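Long-range contact in galactose-1-phosphate uridylyltransferase (PDB 6K9Z), which probably transfers uridylyl groups between UDP-glucose and hexose 1-phosphates such as galactose 1-phosphate, with zinc as cofactor: residues 118-122 and 253-257. The protein carries 1 engineered substitution. Numbering follows the deposited sequence.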
loop_
_atom_site.group_PDB
_atom_site.type_symbol
_atom_site.label_atom_id
_atom_site.label_comp_id
_atom_site.label_asym_id
_atom_site.label_seq_id
_atom_site.Cartn_x
_atom_site.Cartn_y
_atom_site.Cartn_z
ATOM N N ASN A 118 -12.814 3.920 -24.789
ATOM C CA ASN A 118 -11.694 4.528 -24.009
ATOM C C ASN A 118 -11.549 3.887 -22.623
ATOM O O ASN A 118 -10.583 4.291 -21.878
ATOM C CB ASN A 118 -11.874 6.040 -23.861
ATOM C CG ASN A 118 -11.648 6.748 -25.179
ATOM O OD1 ASN A 118 -12.532 7.423 -25.710
ATOM N ND2 ASN A 118 -10.464 6.566 -25.731
ATOM N N ALA A 119 -12.435 2.964 -22.224
ATOM C CA ALA A 119 -12.416 2.471 -20.828
ATOM C C ALA A 119 -11.718 1.107 -20.793
ATOM O O ALA A 119 -12.326 0.105 -21.229
ATOM C CB ALA A 119 -13.822 2.426 -20.289
ATOM N N ALA A 120 -10.517 1.027 -20.255
ATOM C CA ALA A 120 -9.781 -0.245 -20.061
ATOM C C ALA A 120 -10.258 -0.997 -18.814
ATOM O O ALA A 120 -10.151 -2.247 -18.748
ATOM C CB ALA A 120 -8.298 0.019 -19.985
ATOM N N TYR A 121 -10.757 -0.289 -17.804
ATOM C CA TYR A 121 -11.003 -0.901 -16.479
ATOM C C TYR A 121 -12.128 -0.170 -15.751
ATOM O O TYR A 121 -12.205 1.068 -15.777
ATOM C CB TYR A 121 -9.711 -0.957 -15.644
ATOM C CG TYR A 121 -9.814 -2.058 -14.636
ATOM C CD1 TYR A 121 -9.494 -3.358 -14.971
ATOM C CD2 TYR A 121 -10.291 -1.793 -13.346
ATOM C CE1 TYR A 121 -9.638 -4.383 -14.054
ATOM C CE2 TYR A 121 -10.454 -2.819 -12.428
ATOM C CZ TYR A 121 -10.168 -4.111 -12.802
ATOM O OH TYR A 121 -10.301 -5.150 -11.937
ATOM N N PHE A 122 -12.946 -0.954 -15.062
ATOM C CA PHE A 122 -14.006 -0.452 -14.172
ATOM C C PHE A 122 -13.584 -0.857 -12.760
ATOM O O PHE A 122 -13.679 -2.054 -12.424
ATOM C CB PHE A 122 -15.358 -1.008 -14.613
ATOM C CG PHE A 122 -16.544 -0.468 -13.845
ATOM C CD1 PHE A 122 -16.891 -1.017 -12.617
ATOM C CD2 PHE A 122 -17.367 0.499 -14.417
ATOM C CE1 PHE A 122 -18.035 -0.576 -11.953
ATOM C CE2 PHE A 122 -18.524 0.903 -13.767
ATOM C CZ PHE A 122 -18.877 0.335 -12.541
ATOM N N GLN A 253 -11.776 -7.575 -10.882
ATOM C CA GLN A 253 -12.437 -8.252 -12.018
ATOM C C GLN A 253 -11.544 -8.129 -13.247
ATOM O O GLN A 253 -10.538 -7.420 -13.254
ATOM C CB GLN A 253 -13.843 -7.706 -12.203
ATOM C CG GLN A 253 -13.904 -6.262 -12.646
ATOM C CD GLN A 253 -15.314 -5.832 -12.979
ATOM O OE1 GLN A 253 -16.081 -6.598 -13.539
ATOM N NE2 GLN A 253 -15.666 -4.597 -12.670
ATOM N N ALA A 254 -11.937 -8.779 -14.311
ATOM C CA ALA A 254 -11.277 -8.614 -15.605
ATOM C C ALA A 254 -11.331 -7.166 -16.079
ATOM O O ALA A 254 -12.270 -6.385 -15.842
ATOM C CB ALA A 254 -11.917 -9.496 -16.633
ATOM N N PRO A 255 -10.357 -6.818 -16.935
ATOM C CA PRO A 255 -10.475 -5.582 -17.685
ATOM C C PRO A 255 -11.725 -5.609 -18.567
ATOM O O PRO A 255 -12.193 -6.705 -18.930
ATOM C CB PRO A 255 -9.221 -5.493 -18.525
ATOM C CG PRO A 255 -8.300 -6.543 -17.901
ATOM C CD PRO A 255 -9.209 -7.646 -17.361
ATOM N N LEU A 256 -12.164 -4.421 -18.983
ATOM C CA LEU A 256 -13.252 -4.288 -19.971
ATOM C C LEU A 256 -12.678 -4.619 -21.335
ATOM O O LEU A 256 -11.508 -4.347 -21.611
ATOM C CB LEU A 256 -13.809 -2.873 -19.908
ATOM C CG LEU A 256 -14.254 -2.448 -18.517
ATOM C CD1 LEU A 256 -14.995 -1.134 -18.594
ATOM C CD2 LEU A 256 -15.113 -3.511 -17.834
ATOM N N PRO A 257 -13.503 -5.108 -22.278
ATOM C CA PRO A 257 -14.931 -5.362 -22.058
ATOM C C PRO A 257 -15.303 -6.850 -22.046
ATOM O O PRO A 257 -16.522 -7.113 -22.076
ATOM C CB PRO A 257 -15.553 -4.767 -23.328
ATOM C CG PRO A 257 -14.527 -5.121 -24.372
ATOM C CD PRO A 257 -13.165 -5.149 -23.696
HETATM O O HOH W 1 -8.880 -3.147 -21.170
HETATM O O HOH W 2 -12.925 -3.831 -15.060
#
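Two groups grip Ala-120 O: Leu-256 N donates to it over 3.0 Å, and water 1, which also donates to Leu-256 O, reaches it at 2.9 Å. Nearby, Tyr-121 uses its hydroxyl to donate a 2.6 Å hydrogen bond from OH to Gln-253 O, tilted 27° from the carbonyl plane of Gln-253. With CG anti to the backbone N (chi1 -155°), the Tyr-121 ring runs alongside the 253-255 backbone, its CD1 3.6 Å from Pro-255 CA. A phenylalanine here would probably leave Gln-253 O without its hydroxyl donor and the ring end less firmly held. One face of the Tyr-121 ring carries water 2 over its centre; this water accepts from Phe-122 N and donates to Ala-254 O, bridging the backbones of 118-122 and 253-257. Ala-120 and Tyr-121 form a classic beta bulge opposite Leu-146, where strand 121-128 begins. That strand pairs antiparallel with 247-252 in the continuous sheet joining the N- and C-terminal HIT-clan halves, and the contact extends this junction past the end of 247-252, next to the iron ligand His-252. Gln-253 sends NE2 to Phe-122 O at 3.2 Å, its amide nearly perpendicular (89°) to the Phe-122 ring; NE2 also donates to Gln-110 OE1, its strongest polar partner, and Leu-215 N donates to Gln-253 OE1, which fixes the rotation of the amide. Leu-256 supplies the apolar side: its CD1 lies 4.0 Å from Phe-122 CB and 4.1 Å from Ala-119 CB, while helix 96-114 adds Gln-110 and Ala-113 against the same leucine.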